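Local coordinates for actinorhodin polyketide putative beta-ketoacyl synthase 2 (Streptomyces coelicolor A3, PDB 1TQY), which serves as the chain length factor of the actinorhodin polyketide synthase, probably pairing with its ketosynthase partner to set the length of the growing polyketide, at residues G238-V243 and G346-V351; G280-I285 and I320-G325; A292-E297 and A405-R410; D300-D305 and T391-A396; V329-P334 and I377-G382. All blocks are in the same frame, centred on the assembly; numbering follows the deposited sequence.

Contact 1. Residues G238-V243 and G346-V351; sequences GGAILV and GPLDVV
Leu242 and Val351 meet through branches set by their first torsions. In Leu242 chi1 is 15°, which nearly eclipses CG with the backbone N. This is an unusual and probably strained rotamer; with it, CD1 and CD2 both lie against the helix. In Val351 CG1 stands anti to the backbone N (chi1 171°), and CG2 is the branch that meets the strand. The two side chains run past each other in opposite senses, with Leu242 CD2 3.9 Å from Val351 CG2. The other methyl, Leu242 CD1, lies 3.9 Å from Val350 CG1. Val351 CG2 is also 3.9 Å from Ala240 CB.

The strand and the helix axis come within 6.3 Å of each other, at 64°. The small Gly239 and Ala240 are consistent with this close approach. Gly239 has no side chain, and Ala240 offers a single methyl between Pro347, Leu348 and Val351. Pro347 CB rests 3.6 Å from Ala240 O, and Leu348 CD1 lies 4.1 Å from Ala240 CB.

The arrangement is that of the layered thiolase fold. Helix 345-359 belongs to the buried helical layer between the two sheet regions, and strand 238-246 is one of the strands it covers. That strand is bonded on its two edges to strands 11-20 and 189-196. Its other face carries Ile241, which packs on Ala86 and Ala87 of helix 78-93. On the helix, Leu348 and Val351 also reach Val18 of strand 11-20. Asp349 makes a salt bridge with Lys335.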
# COMPACT_ATOMS: atom_id res chain seq x y z
N GLY B 238 -17.01 5.04 3.05
CA GLY B 238 -16.85 6.35 2.46
C GLY B 238 -15.48 6.92 2.70
O GLY B 238 -14.53 6.21 3.02
N GLY B 239 -15.37 8.23 2.52
CA GLY B 239 -14.10 8.90 2.71
C GLY B 239 -14.01 10.19 1.93
O GLY B 239 -15.01 10.88 1.72
N ALA B 240 -12.80 10.51 1.48
CA ALA B 240 -12.60 11.73 0.73
C ALA B 240 -11.38 11.65 -0.16
O ALA B 240 -10.47 10.86 0.08
CB ALA B 240 -12.45 12.91 1.68
N ILE B 241 -11.39 12.46 -1.20
CA ILE B 241 -10.26 12.51 -2.10
C ILE B 241 -10.01 14.00 -2.22
O ILE B 241 -10.95 14.79 -2.27
CB ILE B 241 -10.62 11.93 -3.48
CG1 ILE B 241 -10.86 10.41 -3.36
CG2 ILE B 241 -9.51 12.22 -4.48
CD1 ILE B 241 -9.62 9.58 -2.99
N LEU B 242 -8.75 14.40 -2.21
CA LEU B 242 -8.45 15.81 -2.36
C LEU B 242 -7.33 16.04 -3.35
O LEU B 242 -6.54 15.14 -3.63
CB LEU B 242 -8.10 16.47 -1.01
CG LEU B 242 -7.75 15.69 0.26
CD1 LEU B 242 -7.45 16.72 1.35
CD2 LEU B 242 -8.92 14.78 0.70
N VAL B 243 -7.30 17.25 -3.89
CA VAL B 243 -6.30 17.62 -4.88
C VAL B 243 -5.25 18.49 -4.20
O VAL B 243 -5.56 19.55 -3.68
CB VAL B 243 -6.96 18.38 -6.05
CG1 VAL B 243 -5.90 18.86 -7.03
CG2 VAL B 243 -7.96 17.47 -6.75
N GLY B 346 -8.85 9.54 7.80
CA GLY B 346 -7.87 10.61 7.87
C GLY B 346 -8.22 11.69 6.86
O GLY B 346 -8.33 12.89 7.20
N PRO B 347 -8.39 11.30 5.59
CA PRO B 347 -8.73 12.25 4.53
C PRO B 347 -9.96 13.11 4.86
O PRO B 347 -9.95 14.32 4.64
CB PRO B 347 -8.94 11.34 3.33
CG PRO B 347 -7.86 10.31 3.55
CD PRO B 347 -8.04 9.99 5.03
N LEU B 348 -11.00 12.47 5.39
CA LEU B 348 -12.23 13.19 5.73
C LEU B 348 -12.00 14.16 6.90
O LEU B 348 -12.57 15.26 6.94
CB LEU B 348 -13.36 12.22 6.05
CG LEU B 348 -14.75 12.87 6.10
CD1 LEU B 348 -15.00 13.61 4.80
CD2 LEU B 348 -15.83 11.81 6.32
N ASP B 349 -11.18 13.74 7.85
CA ASP B 349 -10.84 14.58 9.00
C ASP B 349 -10.12 15.82 8.50
O ASP B 349 -10.39 16.94 8.94
CB ASP B 349 -9.95 13.80 9.98
CG ASP B 349 -10.76 13.01 11.02
OD1 ASP B 349 -11.99 12.81 10.84
OD2 ASP B 349 -10.16 12.58 12.03
N VAL B 350 -9.20 15.62 7.55
CA VAL B 350 -8.46 16.73 6.96
C VAL B 350 -9.42 17.72 6.29
O VAL B 350 -9.29 18.93 6.45
CB VAL B 350 -7.44 16.22 5.92
CG1 VAL B 350 -6.88 17.39 5.11
CG2 VAL B 350 -6.29 15.50 6.66
N VAL B 351 -10.37 17.19 5.53
CA VAL B 351 -11.35 18.04 4.86
C VAL B 351 -12.16 18.81 5.89
O VAL B 351 -12.40 20.01 5.75
CB VAL B 351 -12.33 17.21 4.00
CG1 VAL B 351 -13.47 18.09 3.49
CG2 VAL B 351 -11.60 16.59 2.82

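Contact 2. Residues G280-I285 and I320-G325; sequences GLERAI and IGRVFG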
# COMPACT_ATOMS: atom_id res chain seq x y z
N GLY B 280 3.78 5.80 20.41
CA GLY B 280 4.48 6.80 19.63
C GLY B 280 3.62 7.93 19.09
O GLY B 280 4.07 8.67 18.21
N LEU B 281 2.41 8.09 19.60
CA LEU B 281 1.51 9.15 19.14
C LEU B 281 2.06 10.54 19.47
O LEU B 281 2.01 11.47 18.64
CB LEU B 281 0.11 8.99 19.75
CG LEU B 281 -0.95 10.06 19.41
CD1 LEU B 281 -1.10 10.14 17.90
CD2 LEU B 281 -2.30 9.71 20.05
N GLU B 282 2.58 10.70 20.69
CA GLU B 282 3.13 11.98 21.10
C GLU B 282 4.27 12.33 20.14
O GLU B 282 4.32 13.43 19.60
CB GLU B 282 3.66 11.91 22.54
CG GLU B 282 4.21 13.24 23.07
CD GLU B 282 4.91 13.10 24.42
OE1 GLU B 282 5.49 14.10 24.90
OE2 GLU B 282 4.88 11.99 25.00
N ARG B 283 5.17 11.38 19.92
CA ARG B 283 6.30 11.62 19.02
C ARG B 283 5.84 12.05 17.62
O ARG B 283 6.38 13.01 17.06
CB ARG B 283 7.19 10.37 18.92
CG ARG B 283 8.39 10.56 17.98
CD ARG B 283 9.49 9.50 18.15
NE ARG B 283 9.11 8.18 17.62
CZ ARG B 283 8.43 7.27 18.31
NH1 ARG B 283 8.04 7.53 19.55
NH2 ARG B 283 8.12 6.11 17.74
N ALA B 284 4.84 11.37 17.07
CA ALA B 284 4.33 11.73 15.74
C ALA B 284 3.88 13.19 15.72
O ALA B 284 4.20 13.94 14.81
CB ALA B 284 3.16 10.81 15.34
N ILE B 285 3.13 13.59 16.75
CA ILE B 285 2.65 14.96 16.83
C ILE B 285 3.79 15.96 16.80
O ILE B 285 3.80 16.89 15.99
CB ILE B 285 1.85 15.21 18.10
CG1 ILE B 285 0.58 14.36 18.10
CG2 ILE B 285 1.53 16.70 18.20
CD1 ILE B 285 -0.12 14.32 19.44
N ILE B 320 -2.12 13.93 23.68
CA ILE B 320 -2.49 15.32 23.40
C ILE B 320 -2.15 16.20 24.60
O ILE B 320 -1.58 17.28 24.45
CB ILE B 320 -4.01 15.43 23.07
CG1 ILE B 320 -4.32 14.62 21.81
CG2 ILE B 320 -4.39 16.89 22.85
CD1 ILE B 320 -5.79 14.55 21.46
N GLY B 321 -2.47 15.73 25.81
CA GLY B 321 -2.17 16.50 27.01
C GLY B 321 -0.69 16.79 27.19
O GLY B 321 -0.30 17.89 27.59
N ARG B 322 0.14 15.80 26.89
CA ARG B 322 1.58 15.95 27.02
C ARG B 322 2.15 16.98 26.05
O ARG B 322 3.16 17.62 26.34
CB ARG B 322 2.27 14.60 26.84
CG ARG B 322 1.93 13.64 27.96
CD ARG B 322 2.46 12.23 27.77
NE ARG B 322 2.17 11.42 28.95
CZ ARG B 322 2.39 10.11 29.05
NH1 ARG B 322 2.91 9.45 28.03
NH2 ARG B 322 2.06 9.47 30.17
N VAL B 323 1.51 17.16 24.90
CA VAL B 323 2.01 18.13 23.94
C VAL B 323 1.45 19.54 24.16
O VAL B 323 2.20 20.52 24.17
CB VAL B 323 1.72 17.69 22.48
CG1 VAL B 323 2.20 18.75 21.50
CG2 VAL B 323 2.41 16.37 22.21
N PHE B 324 0.14 19.64 24.36
CA PHE B 324 -0.49 20.93 24.55
C PHE B 324 -0.93 21.22 25.98
O PHE B 324 -1.48 22.29 26.25
CB PHE B 324 -1.70 21.04 23.61
CG PHE B 324 -1.40 20.67 22.19
CD1 PHE B 324 -0.78 21.57 21.33
CD2 PHE B 324 -1.71 19.40 21.72
CE1 PHE B 324 -0.46 21.20 20.01
CE2 PHE B 324 -1.40 19.02 20.41
CZ PHE B 324 -0.78 19.93 19.55
N GLY B 325 -0.70 20.29 26.91
CA GLY B 325 -1.12 20.48 28.29
C GLY B 325 -2.56 20.03 28.44
O GLY B 325 -3.31 20.06 27.46
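Ile285 and Val323 form the close-packed side of this helix pair. Ile285 CG2 lies 3.9 Å from Val323 CG1. Ile285 CG2 also lies 4.2 Å from Phe324 CZ. Within its own helix, Val323 CG1 sits over the centre of the Phe324 ring and covers that face. Glu282 has CG anti to its backbone N (chi1 -178°), and Glu282 CG packs 3.7 Å from Val323 CG2. Both Ile285 and Phe324 continue onto Leu393 of strand 391-398. Helices 281-292 and 310-324, their axes 9.4 Å apart, lie side by side as an outer layer of the thiolase fold, on the sheet face of Leu393 and Leu395.

The outer ends are looser and border solvent. The extended Glu282 chain carries its carboxylate across to the Arg322 chain, where Glu282 OE2 comes 3.7 Å from Arg322 CD. The two long side chains cross at about a right angle, and their carboxylate and guanidinium planes are 56° apart.

Glu282 OE2 and Arg322 NH1 are 4.4 Å apart, too far for a salt bridge, while Glu282 OE1 is paired with Arg286. The opposite charges of Glu282 and Arg322 probably give a mild attraction at most, and the helices are joined mainly by apolar packing.

Contact 3. Residues A292-E297 and A405-R410; sequences AGTGPE and AAVLRR
Arg409 and Ala292 share the one hydrogen bond of this contact. Arg409 NH2 donates to Ala292 O at 2.6 Å, with an N-H...O angle of 143°. The oxygen lies at the edge of the guanidinium, in its plane, while the donor is tilted 32° from the plane of the carbonyl. Beside this bond, Ala292 CB presses on Val407 CG1 at 3.3 Å, tighter than usual van der Waals contact. Thr294 CG2 lies beside them. Thr294 CG2 meets Val407 CG2 tip to tip at 4.1 Å, and lies 4.0 Å from Arg409 NH2.

Side-chain shape and neighbours set these groups in place. Val407 places CG1 between its backbone N and carbonyl carbon (chi1 35°), facing the alanine methyl. The Arg409 chain bends at its second torsion, and NH1 has a weak, long ion pair with Glu261. Thr294 OG1 is hydrogen-bonded to Asp298, which also takes the N-H of Gly295. Ala263 of strand 260-269 touches Ala292, Val407 and Arg409.

Gly293 has positive phi and ends helix 281-292 in a Schellman motif. The carbonyl of Ala292 would carry some of the negative end of the helix dipole, consistent with an arginine as its partner. Here the C-terminal end of an outer helix and the loop after it meet strand 402-410, in the layered thiolase fold.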
# COMPACT_ATOMS: atom_id res chain seq x y z
N ALA B 292 6.42 21.29 10.18
CA ALA B 292 5.65 22.48 9.85
C ALA B 292 6.31 23.76 10.36
O ALA B 292 5.91 24.86 9.97
CB ALA B 292 4.26 22.36 10.42
N GLY B 293 7.31 23.63 11.23
CA GLY B 293 7.97 24.80 11.77
C GLY B 293 7.04 25.56 12.70
O GLY B 293 7.11 26.79 12.80
N THR B 294 6.15 24.83 13.37
CA THR B 294 5.21 25.43 14.30
C THR B 294 5.24 24.77 15.68
O THR B 294 5.37 23.56 15.79
CB THR B 294 3.76 25.36 13.77
OG1 THR B 294 2.84 25.56 14.85
CG2 THR B 294 3.49 24.01 13.12
N GLY B 295 5.10 25.58 16.73
CA GLY B 295 5.13 25.05 18.08
C GLY B 295 3.77 24.66 18.62
O GLY B 295 2.75 24.99 18.02
N PRO B 296 3.71 23.93 19.74
CA PRO B 296 2.44 23.50 20.33
C PRO B 296 1.47 24.67 20.54
O PRO B 296 0.28 24.55 20.26
CB PRO B 296 2.87 22.88 21.65
CG PRO B 296 4.15 22.23 21.29
CD PRO B 296 4.85 23.29 20.45
N GLU B 297 2.01 25.79 21.02
CA GLU B 297 1.22 27.00 21.29
C GLU B 297 0.49 27.52 20.08
O GLU B 297 -0.55 28.17 20.20
CB GLU B 297 2.12 28.12 21.80
CG GLU B 297 3.35 27.68 22.55
CD GLU B 297 4.56 27.51 21.64
OE1 GLU B 297 4.92 28.50 20.96
OE2 GLU B 297 5.14 26.40 21.61
N ALA B 405 0.17 11.99 12.05
CA ALA B 405 -0.21 13.34 12.40
C ALA B 405 0.00 14.28 11.22
O ALA B 405 0.94 14.10 10.43
CB ALA B 405 0.60 13.81 13.60
N ALA B 406 -0.86 15.27 11.10
CA ALA B 406 -0.78 16.22 10.00
C ALA B 406 -1.18 17.60 10.48
O ALA B 406 -2.20 17.78 11.14
CB ALA B 406 -1.70 15.78 8.87
N VAL B 407 -0.37 18.60 10.14
CA VAL B 407 -0.67 19.96 10.54
C VAL B 407 -1.09 20.77 9.32
O VAL B 407 -0.42 20.75 8.29
CB VAL B 407 0.53 20.60 11.28
CG1 VAL B 407 1.82 20.11 10.68
CG2 VAL B 407 0.44 22.13 11.21
N LEU B 408 -2.22 21.46 9.44
CA LEU B 408 -2.77 22.27 8.35
C LEU B 408 -2.81 23.74 8.73
O LEU B 408 -2.90 24.08 9.91
CB LEU B 408 -4.19 21.80 8.02
CG LEU B 408 -4.38 20.31 7.70
CD1 LEU B 408 -5.84 20.03 7.52
CD2 LEU B 408 -3.60 19.95 6.45
N ARG B 409 -2.76 24.61 7.72
CA ARG B 409 -2.83 26.05 7.96
C ARG B 409 -3.88 26.72 7.10
O ARG B 409 -4.13 26.30 5.98
CB ARG B 409 -1.48 26.72 7.67
CG ARG B 409 -0.38 26.39 8.63
CD ARG B 409 0.49 27.62 8.86
NE ARG B 409 1.68 27.29 9.62
CZ ARG B 409 2.71 26.61 9.12
NH1 ARG B 409 2.69 26.20 7.86
NH2 ARG B 409 3.76 26.34 9.89
N ARG B 410 -4.47 27.78 7.64
CA ARG B 410 -5.49 28.55 6.94
C ARG B 410 -4.84 29.19 5.72
O ARG B 410 -3.74 29.72 5.81
CB ARG B 410 -6.02 29.66 7.86
CG ARG B 410 -7.53 29.89 7.84
CD ARG B 410 -8.08 30.36 6.50
NE ARG B 410 -8.22 29.29 5.51
CZ ARG B 410 -8.89 29.41 4.37
NH1 ARG B 410 -9.48 30.56 4.06
NH2 ARG B 410 -8.96 28.39 3.53

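Contact 4. Residues D300-D305 and T391-A396; sequences DVVFAD and TALVLA
Val301, Phe303, Leu393 and Leu395 supply the regular bonds of this parallel strand pair. Leu393 N donates to Val301 O at 2.9 Å. Phe303 N donates to Leu393 O at 2.7 Å. Leu395 N donates to Phe303 O at 2.9 Å. Leu393 therefore uses both its N-H and its carbonyl, one on each side of Val302.

The start of the pair is less regular. Thr391 O takes Asp300 N at 3.0 Å and, weakly, Val301 N at 3.5 Å. In return Thr391 N gives a longer bond, 3.3 Å, to Asp300 OD1. The donor meets that oxygen on its anti side, 32° out of the carboxylate plane. OD1 is also bonded to the N-H of Arg390. At the far end Asp305 OD1 serves Arg340, in a salt bridge, and the N-H of Arg397.

Val302 CG1, anti to the backbone N (chi1 177°), packs on Leu395 CD1 at 4.0 Å. These are neighbouring sheet strands of the layered thiolase fold. Val302, Leu393 and Leu395 face helices 281-292 and 310-324. Phe303 and Val394 face helix 345-359 on the other side. The outer backbone bonds of Val302 go to strand 330-332, and those of Ala392 and Val394 to strand 402-410.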
# COMPACT_ATOMS: atom_id res chain seq x y z
N ASP B 300 -4.42 25.65 17.15
CA ASP B 300 -5.70 26.16 17.62
C ASP B 300 -6.75 25.08 17.81
O ASP B 300 -7.73 25.30 18.51
CB ASP B 300 -6.21 27.21 16.63
CG ASP B 300 -5.27 28.38 16.50
OD1 ASP B 300 -5.08 28.88 15.37
OD2 ASP B 300 -4.73 28.81 17.55
N VAL B 301 -6.55 23.93 17.18
CA VAL B 301 -7.52 22.86 17.31
C VAL B 301 -6.95 21.51 16.90
O VAL B 301 -6.20 21.40 15.93
CB VAL B 301 -8.78 23.14 16.46
CG1 VAL B 301 -8.39 23.30 15.00
CG2 VAL B 301 -9.79 22.03 16.62
N VAL B 302 -7.31 20.48 17.66
CA VAL B 302 -6.84 19.14 17.41
C VAL B 302 -7.98 18.20 17.03
O VAL B 302 -8.91 17.98 17.81
CB VAL B 302 -6.14 18.57 18.65
CG1 VAL B 302 -5.70 17.14 18.39
CG2 VAL B 302 -4.95 19.45 19.01
N PHE B 303 -7.92 17.68 15.81
CA PHE B 303 -8.91 16.71 15.34
C PHE B 303 -8.35 15.36 15.73
O PHE B 303 -7.52 14.79 15.02
CB PHE B 303 -9.08 16.80 13.83
CG PHE B 303 -10.00 17.90 13.41
CD1 PHE B 303 -9.61 19.22 13.56
CD2 PHE B 303 -11.26 17.61 12.91
CE1 PHE B 303 -10.49 20.25 13.22
CE2 PHE B 303 -12.14 18.63 12.57
CZ PHE B 303 -11.76 19.96 12.73
N ALA B 304 -8.79 14.87 16.88
CA ALA B 304 -8.34 13.61 17.45
C ALA B 304 -8.76 12.36 16.69
O ALA B 304 -9.79 12.36 16.00
CB ALA B 304 -8.82 13.51 18.90
N ASP B 305 -7.97 11.30 16.81
CA ASP B 305 -8.29 10.06 16.14
C ASP B 305 -9.66 9.57 16.62
O ASP B 305 -10.46 9.05 15.83
CB ASP B 305 -7.18 9.02 16.44
CG ASP B 305 -7.51 7.64 15.90
OD1 ASP B 305 -7.59 7.47 14.66
OD2 ASP B 305 -7.67 6.73 16.73
N THR B 391 -4.68 27.18 12.57
CA THR B 391 -3.81 26.02 12.45
C THR B 391 -4.49 24.84 13.13
O THR B 391 -4.94 24.95 14.27
CB THR B 391 -2.45 26.27 13.12
OG1 THR B 391 -1.80 27.36 12.46
CG2 THR B 391 -1.57 25.03 13.02
N ALA B 392 -4.56 23.72 12.43
CA ALA B 392 -5.20 22.55 12.98
C ALA B 392 -4.27 21.35 12.91
O ALA B 392 -3.47 21.24 11.97
CB ALA B 392 -6.49 22.25 12.22
N LEU B 393 -4.36 20.48 13.91
CA LEU B 393 -3.58 19.25 13.94
C LEU B 393 -4.60 18.12 13.76
O LEU B 393 -5.65 18.12 14.41
CB LEU B 393 -2.84 19.06 15.28
CG LEU B 393 -2.18 17.68 15.46
CD1 LEU B 393 -0.95 17.58 14.58
CD2 LEU B 393 -1.78 17.46 16.94
N VAL B 394 -4.31 17.20 12.85
CA VAL B 394 -5.19 16.06 12.58
C VAL B 394 -4.41 14.80 12.95
O VAL B 394 -3.25 14.64 12.59
CB VAL B 394 -5.61 15.99 11.08
CG1 VAL B 394 -6.49 14.76 10.83
CG2 VAL B 394 -6.38 17.26 10.71
N LEU B 395 -5.06 13.90 13.69
CA LEU B 395 -4.45 12.66 14.16
C LEU B 395 -5.18 11.41 13.69
O LEU B 395 -6.40 11.41 13.57
CB LEU B 395 -4.44 12.66 15.68
CG LEU B 395 -3.74 13.85 16.33
CD1 LEU B 395 -3.78 13.73 17.84
CD2 LEU B 395 -2.31 13.90 15.83
N ALA B 396 -4.44 10.34 13.44
CA ALA B 396 -5.07 9.10 13.03
C ALA B 396 -4.21 7.95 13.49
O ALA B 396 -2.99 8.04 13.48
CB ALA B 396 -5.22 9.05 11.51

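Contact 5. Residues V329-P334 and I377-G382; sequences VPVTVP and IDLVLG
Val331 carries the direct backbone bonds of this short parallel pairing. Val331 N donates to Asp378 O at 2.7 Å, and Val331 O accepts from Val380 N at 2.8 Å. Val331 thus spans Leu379, as one residue does in a parallel pair.

A water extends the pairing. It donates to Val329 O at 2.8 Å and accepts from Asp378 N at 2.7 Å. It joins the two backbones next to Pro330, whose ring nitrogen has no hydrogen to give.

Weaker C-H...O contacts lie beside these bonds. Leu379 CA approaches Val331 O at 3.3 Å, and Pro330 CA approaches Asp378 O. A close methyl-to-carbonyl contact brings Leu379 CD2 to 3.2 Å from Val331 O.

Apolar contacts flank the backbones. The unusual first torsion of Leu379 (chi1 -107°) goes with a CD2 methyl close to the partner strand. Leu379 CD2 lies 4.0 Å from Val331 CG1. Val380 CG2 lies 4.2 Å from Pro330 CB. On the Leu379 side, Val331 CG2 also touches Ile377.

The polar side chains look elsewhere. Asp378 OD2 makes a salt bridge with Arg385. Thr332 OG1 is hydrogen-bonded to Ala363 O and to the hydroxyl of Thr365.

The pair is a short parallel extension, beyond strand 301-303, of the sheet in the C-terminal half of the thiolase-like fold. Strand 378-379 is short and weakly bonded. Strand 330-332 lies between it and strand 301-303, bonded to Val302 and Ala304. Helix 310-324 covers one face, where Phe324 meets Val329 and Ala317 meets Ile377.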
# COMPACT_ATOMS: atom_id res chain seq x y z
N VAL B 329 -5.92 22.71 24.60
CA VAL B 329 -6.28 23.02 23.24
C VAL B 329 -7.63 22.39 22.91
O VAL B 329 -7.95 21.31 23.40
CB VAL B 329 -5.17 22.52 22.26
CG1 VAL B 329 -5.03 21.00 22.35
CG2 VAL B 329 -5.47 22.97 20.84
N PRO B 330 -8.45 23.09 22.12
CA PRO B 330 -9.76 22.53 21.76
C PRO B 330 -9.55 21.20 21.06
O PRO B 330 -8.67 21.07 20.22
CB PRO B 330 -10.34 23.59 20.82
CG PRO B 330 -9.80 24.86 21.41
CD PRO B 330 -8.34 24.50 21.69
N VAL B 331 -10.35 20.21 21.43
CA VAL B 331 -10.23 18.92 20.78
C VAL B 331 -11.61 18.61 20.23
O VAL B 331 -12.62 18.97 20.83
CB VAL B 331 -9.85 17.79 21.77
CG1 VAL B 331 -9.82 16.45 21.04
CG2 VAL B 331 -8.49 18.08 22.38
N THR B 332 -11.66 17.96 19.07
CA THR B 332 -12.94 17.61 18.48
C THR B 332 -12.86 16.31 17.70
O THR B 332 -11.79 15.91 17.22
CB THR B 332 -13.49 18.76 17.60
OG1 THR B 332 -14.80 18.41 17.15
CG2 THR B 332 -12.61 18.98 16.38
N VAL B 333 -13.99 15.63 17.58
CA VAL B 333 -14.06 14.36 16.87
C VAL B 333 -15.33 14.32 16.02
O VAL B 333 -16.32 13.67 16.39
CB VAL B 333 -14.06 13.18 17.88
CG1 VAL B 333 -14.09 11.85 17.15
CG2 VAL B 333 -12.83 13.27 18.77
N PRO B 334 -15.33 15.01 14.87
CA PRO B 334 -16.52 15.01 14.01
C PRO B 334 -16.89 13.64 13.46
O PRO B 334 -18.04 13.40 13.12
CB PRO B 334 -16.15 16.01 12.92
CG PRO B 334 -15.21 16.95 13.63
CD PRO B 334 -14.34 15.99 14.39
N ILE B 377 -9.26 16.80 28.70
CA ILE B 377 -9.30 17.44 27.40
C ILE B 377 -10.44 18.43 27.28
O ILE B 377 -11.45 18.32 27.97
CB ILE B 377 -9.45 16.41 26.26
CG1 ILE B 377 -10.75 15.63 26.42
CG2 ILE B 377 -8.26 15.46 26.25
CD1 ILE B 377 -11.03 14.68 25.27
N ASP B 378 -10.27 19.43 26.42
CA ASP B 378 -11.30 20.43 26.19
C ASP B 378 -12.03 20.00 24.91
O ASP B 378 -11.66 20.44 23.82
CB ASP B 378 -10.66 21.81 26.02
CG ASP B 378 -11.68 22.90 25.67
OD1 ASP B 378 -12.89 22.68 25.89
OD2 ASP B 378 -11.27 23.97 25.19
N LEU B 379 -13.05 19.15 25.04
CA LEU B 379 -13.80 18.67 23.87
C LEU B 379 -14.87 19.63 23.39
O LEU B 379 -15.60 20.20 24.20
CB LEU B 379 -14.50 17.33 24.17
CG LEU B 379 -13.97 16.04 23.55
CD1 LEU B 379 -15.06 14.97 23.69
CD2 LEU B 379 -13.63 16.23 22.08
N VAL B 380 -14.97 19.81 22.08
CA VAL B 380 -15.99 20.68 21.50
C VAL B 380 -17.24 19.84 21.27
O VAL B 380 -17.28 19.00 20.37
CB VAL B 380 -15.54 21.28 20.16
CG1 VAL B 380 -16.61 22.23 19.65
CG2 VAL B 380 -14.22 22.04 20.34
N LEU B 381 -18.27 20.07 22.09
CA LEU B 381 -19.51 19.31 21.99
C LEU B 381 -20.72 20.15 21.64
O LEU B 381 -20.76 21.35 21.91
CB LEU B 381 -19.78 18.59 23.31
CG LEU B 381 -18.67 17.69 23.86
CD1 LEU B 381 -19.01 17.28 25.30
CD2 LEU B 381 -18.50 16.48 22.98
N GLY B 382 -21.72 19.51 21.03
CA GLY B 382 -22.93 20.22 20.67
C GLY B 382 -22.83 21.15 19.47
O GLY B 382 -22.91 20.72 18.32
O HOH W 1 -7.74 19.58 25.55

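How the contacts relate
Contacts 3, 4 and 5 run across neighbouring strands of one sheet region: 402-410, 391-398, 301-303, 330-332 and 378-379. Contacts 3 and 4 have centres about 9 Å apart, contacts 4 and 5 about 10 Å. Contact 2 places two helices on one face of these strands, its centre 11 Å from that of contact 4. Helix 345-359, from contact 1, lies on the other face, where Val350 meets Leu408 and Asp349 meets Val394; contact 1 joins it to strand 238-246. Along the chain, contact 5 is nested within contact 4, and 4 within 3. Contact 1 crosses all three and encloses contact 2, which crosses contacts 3 and 4 and closes before contact 5 opens. Together they tie the later chain into the thiolase-like layers.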